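Local coordinates for putative xanthine dehydrogenase YAGS fad-binding subunit (Escherichia coli, PDB 5G5G), which probably oxidises aldehydes to carboxylic acids at a molybdenum centre held by pterin cytosine dinucleotide, within a three-chain periplasmic aldehyde oxidase, at residues G508-Y520 with S682-G694. Numbering follows the deposited sequence.
With MCN (pterin cytosine dinucleotide), chain Y; MOS (dioxothiomolybdenum(VI) ion), chain Z.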
loop_
_atom_site.group_PDB
_atom_site.type_symbol
_atom_site.label_atom_id
_atom_site.label_comp_id
_atom_site.label_asym_id
_atom_site.label_seq_id
_atom_site.Cartn_x
_atom_site.Cartn_y
_atom_site.Cartn_z
ATOM N N GLY C 508 -9.916 8.803 14.291
ATOM C CA GLY C 508 -11.376 8.975 14.328
ATOM C C GLY C 508 -11.923 10.110 13.480
ATOM O O GLY C 508 -13.056 10.623 13.733
ATOM N N GLN C 509 -11.121 10.526 12.508
ATOM C CA GLN C 509 -11.271 11.798 11.772
ATOM C C GLN C 509 -11.668 12.964 12.649
ATOM O O GLN C 509 -12.508 13.773 12.258
ATOM C CB GLN C 509 -12.160 11.658 10.518
ATOM C CG GLN C 509 -13.643 11.305 10.704
ATOM C CD GLN C 509 -14.460 11.466 9.455
ATOM O OE1 GLN C 509 -14.007 11.275 8.338
ATOM N NE2 GLN C 509 -15.725 11.796 9.644
ATOM N N TRP C 510 -11.148 13.033 13.863
ATOM C CA TRP C 510 -11.410 14.186 14.743
ATOM C C TRP C 510 -10.238 15.166 14.715
ATOM O O TRP C 510 -10.306 16.237 15.326
ATOM C CB TRP C 510 -11.721 13.797 16.189
ATOM C CG TRP C 510 -10.620 13.020 16.905
ATOM C CD1 TRP C 510 -9.292 13.376 17.043
ATOM C CD2 TRP C 510 -10.767 11.781 17.592
ATOM N NE1 TRP C 510 -8.613 12.407 17.759
ATOM C CE2 TRP C 510 -9.496 11.429 18.117
ATOM C CE3 TRP C 510 -11.838 10.879 17.754
ATOM C CZ2 TRP C 510 -9.265 10.211 18.797
ATOM C CZ3 TRP C 510 -11.618 9.650 18.491
ATOM C CH2 TRP C 510 -10.343 9.350 18.994
ATOM N N GLY C 511 -9.147 14.766 14.056
ATOM C CA GLY C 511 -7.890 15.522 14.187
ATOM C C GLY C 511 -7.937 16.955 13.697
ATOM O O GLY C 511 -7.459 17.866 14.405
ATOM N N ALA C 512 -8.442 17.171 12.470
ATOM C CA ALA C 512 -8.472 18.533 11.928
ATOM C C ALA C 512 -9.298 19.484 12.774
ATOM O O ALA C 512 -8.866 20.580 13.149
ATOM C CB ALA C 512 -9.023 18.535 10.537
ATOM N N ASN C 513 -10.520 19.061 13.050
ATOM C CA ASN C 513 -11.425 19.888 13.803
ATOM C C ASN C 513 -10.959 20.156 15.242
ATOM O O ASN C 513 -10.975 21.278 15.692
ATOM C CB ASN C 513 -12.821 19.235 13.793
ATOM C CG ASN C 513 -13.877 20.104 14.449
ATOM O OD1 ASN C 513 -13.834 21.331 14.335
ATOM N ND2 ASN C 513 -14.753 19.486 15.229
ATOM N N THR C 514 -10.507 19.130 15.951
ATOM C CA THR C 514 -10.105 19.291 17.340
ATOM C C THR C 514 -8.759 20.080 17.431
ATOM O O THR C 514 -8.661 20.964 18.275
ATOM C CB THR C 514 -9.980 17.962 18.071
ATOM O OG1 THR C 514 -9.011 17.129 17.445
ATOM C CG2 THR C 514 -11.323 17.237 18.154
ATOM N N SER C 515 -7.772 19.762 16.606
ATOM C CA SER C 515 -6.468 20.388 16.694
ATOM C C SER C 515 -6.589 21.909 16.353
ATOM O O SER C 515 -6.007 22.764 17.044
ATOM C CB SER C 515 -5.419 19.696 15.827
ATOM O OG SER C 515 -5.616 19.828 14.441
ATOM N N THR C 516 -7.345 22.207 15.309
ATOM C CA THR C 516 -7.546 23.616 14.901
ATOM C C THR C 516 -8.370 24.374 15.917
ATOM O O THR C 516 -8.115 25.548 16.150
ATOM C CB THR C 516 -8.083 23.823 13.489
ATOM O OG1 THR C 516 -9.386 23.247 13.372
ATOM C CG2 THR C 516 -7.131 23.236 12.470
ATOM N N SER C 517 -9.339 23.699 16.533
ATOM C CA SER C 517 -10.108 24.304 17.623
ATOM C C SER C 517 -9.238 24.630 18.839
ATOM O O SER C 517 -9.482 25.607 19.531
ATOM C CB SER C 517 -11.309 23.472 18.033
ATOM O OG SER C 517 -12.261 23.435 16.973
ATOM N N GLY C 518 -8.248 23.793 19.139
ATOM C CA GLY C 518 -7.374 24.150 20.265
ATOM C C GLY C 518 -6.503 25.346 19.900
ATOM O O GLY C 518 -6.219 26.184 20.732
ATOM N N VAL C 519 -6.079 25.431 18.640
ATOM C CA VAL C 519 -5.349 26.623 18.183
ATOM C C VAL C 519 -6.260 27.851 18.252
ATOM O O VAL C 519 -5.855 28.914 18.774
ATOM C CB VAL C 519 -4.724 26.407 16.751
ATOM C CG1 VAL C 519 -4.204 27.730 16.165
ATOM C CG2 VAL C 519 -3.657 25.360 16.808
ATOM N N TYR C 520 -7.521 27.690 17.864
ATOM C CA TYR C 520 -8.523 28.737 18.049
ATOM C C TYR C 520 -8.548 29.240 19.499
ATOM O O TYR C 520 -8.496 30.454 19.767
ATOM C CB TYR C 520 -9.915 28.240 17.617
ATOM C CG TYR C 520 -11.019 29.243 17.804
ATOM C CD1 TYR C 520 -11.642 29.427 19.049
ATOM C CD2 TYR C 520 -11.400 30.079 16.748
ATOM C CE1 TYR C 520 -12.631 30.370 19.231
ATOM C CE2 TYR C 520 -12.403 31.018 16.917
ATOM C CZ TYR C 520 -13.010 31.168 18.162
ATOM O OH TYR C 520 -13.996 32.119 18.321
ATOM N N SER C 682 -20.672 21.665 15.856
ATOM C CA SER C 682 -19.418 20.913 15.974
ATOM C C SER C 682 -18.334 21.569 16.856
ATOM O O SER C 682 -17.750 20.897 17.720
ATOM C CB SER C 682 -18.831 20.622 14.574
ATOM O OG SER C 682 -17.561 19.901 14.642
ATOM N N SER C 683 -18.020 22.826 16.588
ATOM C CA SER C 683 -16.880 23.499 17.209
ATOM C C SER C 683 -16.823 24.925 16.762
ATOM O O SER C 683 -17.573 25.304 15.881
ATOM C CB SER C 683 -15.570 22.822 16.811
ATOM O OG SER C 683 -15.241 23.146 15.435
ATOM N N PRO C 684 -15.861 25.719 17.303
ATOM C CA PRO C 684 -15.715 27.110 16.806
ATOM C C PRO C 684 -15.233 27.187 15.330
ATOM O O PRO C 684 -15.416 28.190 14.682
ATOM C CB PRO C 684 -14.661 27.739 17.730
ATOM C CG PRO C 684 -14.697 26.862 18.960
ATOM C CD PRO C 684 -15.019 25.460 18.486
ATOM N N MET C 685 -14.600 26.130 14.860
ATOM C CA MET C 685 -14.174 26.039 13.471
ATOM C C MET C 685 -15.317 25.722 12.505
ATOM O O MET C 685 -15.233 25.988 11.316
ATOM C CB MET C 685 -13.055 24.972 13.317
ATOM C CG MET C 685 -11.804 25.280 14.100
ATOM S SD MET C 685 -10.972 26.825 13.717
ATOM C CE MET C 685 -10.446 26.496 12.050
ATOM N N LYS C 686 -16.343 25.069 13.029
ATOM C CA LYS C 686 -17.522 24.625 12.274
ATOM C C LYS C 686 -17.219 23.527 11.243
ATOM O O LYS C 686 -17.976 23.302 10.309
ATOM C CB LYS C 686 -18.235 25.850 11.668
ATOM C CG LYS C 686 -18.444 26.951 12.696
ATOM C CD LYS C 686 -19.193 28.150 12.103
ATOM C CE LYS C 686 -19.415 29.227 13.154
ATOM N NZ LYS C 686 -19.705 30.551 12.558
ATOM N N ALA C 687 -16.105 22.824 11.492
ATOM C CA ALA C 687 -15.590 21.805 10.659
ATOM C C ALA C 687 -15.984 20.448 11.211
ATOM O O ALA C 687 -16.198 20.288 12.426
ATOM C CB ALA C 687 -14.079 21.877 10.599
ATOM N N LYS C 688 -16.041 19.471 10.312
ATOM C CA LYS C 688 -16.166 18.061 10.729
ATOM C C LYS C 688 -15.125 17.220 9.990
ATOM O O LYS C 688 -14.443 17.700 9.059
ATOM C CB LYS C 688 -17.597 17.531 10.501
ATOM C CG LYS C 688 -18.602 18.258 11.383
ATOM C CD LYS C 688 -20.047 17.728 11.236
ATOM C CE LYS C 688 -20.591 18.043 9.868
ATOM N NZ LYS C 688 -22.086 17.845 9.910
ATOM N N GLY C 689 -15.000 15.948 10.372
ATOM C CA GLY C 689 -14.006 15.081 9.780
ATOM C C GLY C 689 -14.281 14.731 8.331
ATOM O O GLY C 689 -15.435 14.666 7.917
ATOM N N VAL C 690 -13.209 14.451 7.595
ATOM C CA VAL C 690 -13.327 13.937 6.208
ATOM C C VAL C 690 -12.480 12.738 5.836
ATOM O O VAL C 690 -12.793 12.014 4.879
ATOM C CB VAL C 690 -13.100 15.053 5.189
ATOM C CG1 VAL C 690 -11.617 15.326 4.960
ATOM C CG2 VAL C 690 -13.877 14.783 3.889
ATOM N N GLY C 691 -11.374 12.582 6.524
ATOM C CA GLY C 691 -10.373 11.568 6.159
ATOM C C GLY C 691 -10.824 10.110 6.169
ATOM O O GLY C 691 -10.233 9.307 5.436
ATOM N N GLU C 692 -11.839 9.796 6.986
ATOM C CA GLU C 692 -12.460 8.474 7.001
ATOM C C GLU C 692 -13.716 8.408 6.155
ATOM O O GLU C 692 -13.926 7.428 5.434
ATOM C CB GLU C 692 -12.682 8.006 8.434
ATOM C CG GLU C 692 -11.400 7.819 9.256
ATOM C CD GLU C 692 -11.693 7.250 10.644
ATOM O OE1 GLU C 692 -12.440 7.869 11.425
ATOM O OE2 GLU C 692 -11.170 6.138 10.901
ATOM N N LEU C 693 -14.518 9.471 6.208
ATOM C CA LEU C 693 -15.725 9.616 5.388
ATOM C C LEU C 693 -15.436 9.282 3.924
ATOM O O LEU C 693 -16.206 8.596 3.263
ATOM C CB LEU C 693 -16.272 11.040 5.505
ATOM C CG LEU C 693 -17.417 11.315 4.515
ATOM C CD1 LEU C 693 -18.670 10.499 4.843
ATOM C CD2 LEU C 693 -17.683 12.818 4.525
ATOM N N GLY C 694 -14.288 9.742 3.439
ATOM C CA GLY C 694 -13.966 9.586 2.041
ATOM C C GLY C 694 -13.988 8.183 1.567
ATOM O O GLY C 694 -14.195 7.947 0.369
HETATM N N1 MCN Y . -9.701 18.583 6.285
HETATM C C2 MCN Y . -10.006 19.933 5.799
HETATM N N3 MCN Y . -11.347 20.254 6.456
HETATM C C4 MCN Y . -12.198 19.543 7.178
HETATM C C5 MCN Y . -11.600 18.242 7.638
HETATM C C6 MCN Y . -10.476 17.826 7.133
HETATM O O2 MCN Y . -9.417 20.617 5.140
HETATM N N4 MCN Y . -13.373 19.860 7.591
HETATM C "C1'" MCN Y . -8.542 18.028 5.604
HETATM C C2D MCN Y . -7.196 18.625 6.161
HETATM O "O2'" MCN Y . -6.190 18.561 5.153
HETATM C "C3'" MCN Y . -6.964 17.672 7.220
HETATM C C4D MCN Y . -7.340 16.191 6.761
HETATM O O4D MCN Y . -8.465 16.618 5.852
HETATM O "O3'" MCN Y . -5.605 17.559 7.778
HETATM C "C5'" MCN Y . -7.858 15.188 7.613
HETATM O "O5'" MCN Y . -8.540 15.696 8.735
HETATM P PA MCN Y . -9.482 14.745 9.519
HETATM O O1A MCN Y . -9.808 15.442 10.838
HETATM O O2A MCN Y . -10.563 14.240 8.629
HETATM O O3A MCN Y . -8.507 13.415 9.869
HETATM P PB MCN Y . -7.505 13.361 11.091
HETATM O O1B MCN Y . -8.190 12.867 12.290
HETATM O O2B MCN Y . -6.728 14.635 11.160
HETATM O O3B MCN Y . -6.500 12.308 10.495
HETATM C C10 MCN Y . -6.792 10.855 10.652
HETATM C "C9'" MCN Y . -7.346 10.217 9.427
HETATM C "C8'" MCN Y . -7.734 8.693 9.834
HETATM S "S8'" MCN Y . -8.529 8.366 11.272
HETATM C "C7'" MCN Y . -7.237 7.812 9.114
HETATM S "S7'" MCN Y . -7.380 6.076 9.515
HETATM C "C6'" MCN Y . -6.669 8.091 7.689
HETATM C C7 MCN Y . -7.024 9.624 7.387
HETATM O "O9'" MCN Y . -6.577 10.469 8.368
HETATM N "N5'" MCN Y . -5.132 8.001 7.909
HETATM C C4A MCN Y . -4.231 8.584 6.864
HETATM N "N8'" MCN Y . -6.283 9.998 6.163
HETATM C C4B MCN Y . -4.976 9.689 6.038
HETATM N "N1'" MCN Y . -4.275 10.201 4.945
HETATM C "C2'" MCN Y . -2.880 10.142 4.851
HETATM N "N2'" MCN Y . -2.247 10.581 3.872
HETATM N "N3'" MCN Y . -2.305 9.154 5.602
HETATM C "C4'" MCN Y . -2.771 8.484 6.722
HETATM O "O4'" MCN Y . -2.294 7.635 7.499
HETATM MO MO MOS Z . -8.101 6.111 11.708
HETATM S S MOS Z . -8.644 3.858 11.743
HETATM O O1 MOS Z . -6.546 5.943 12.573
HETATM O O2 MOS Z . -9.503 6.102 13.264
#
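Gln-509 OE1 is gripped by two backbone N-H groups of the 682-694 loop. Glu-692 N lies 3.0 Å from it, in the carbonyl plane and on a lone pair. Leu-693 N lies 2.8 Å from the same OE1, with the donor 38° above that plane. The contact forms part of the molybdenum cofactor pocket of the xanthine dehydrogenase/aldehyde oxidase family. Gln-509 CG sits between the backbone N and carbonyl carbon (chi1 65°), and the extended chain beyond it runs alongside Gly-689 to the two donors. With an alanine here, both N-H groups would probably lose their shared acceptor, and the backbone at Glu-692 would be held less firmly. The Glu-692 carboxylate lies near the molybdenum, and its OE1 forms a salt bridge with Arg-440. The two segments also share the cofactor diphosphate. Gly-511 N donates to MCN O1B and Ala-512 N to MCN O1A. Val-690 N and Gly-691 N both bind MCN O2A at 2.8 Å. Asn-513, on the helix, takes a hydrogen bond on a lone pair of its OD1 from Ser-683 OG of the loop, 2.5 Å away. That hydroxyl also accepts from Lys-686 N in an ST motif. Farther from the cofactor, Pro-684 CB sits over the centre of the Tyr-520 ring in a CH-pi contact, 3.6 Å from the centroid.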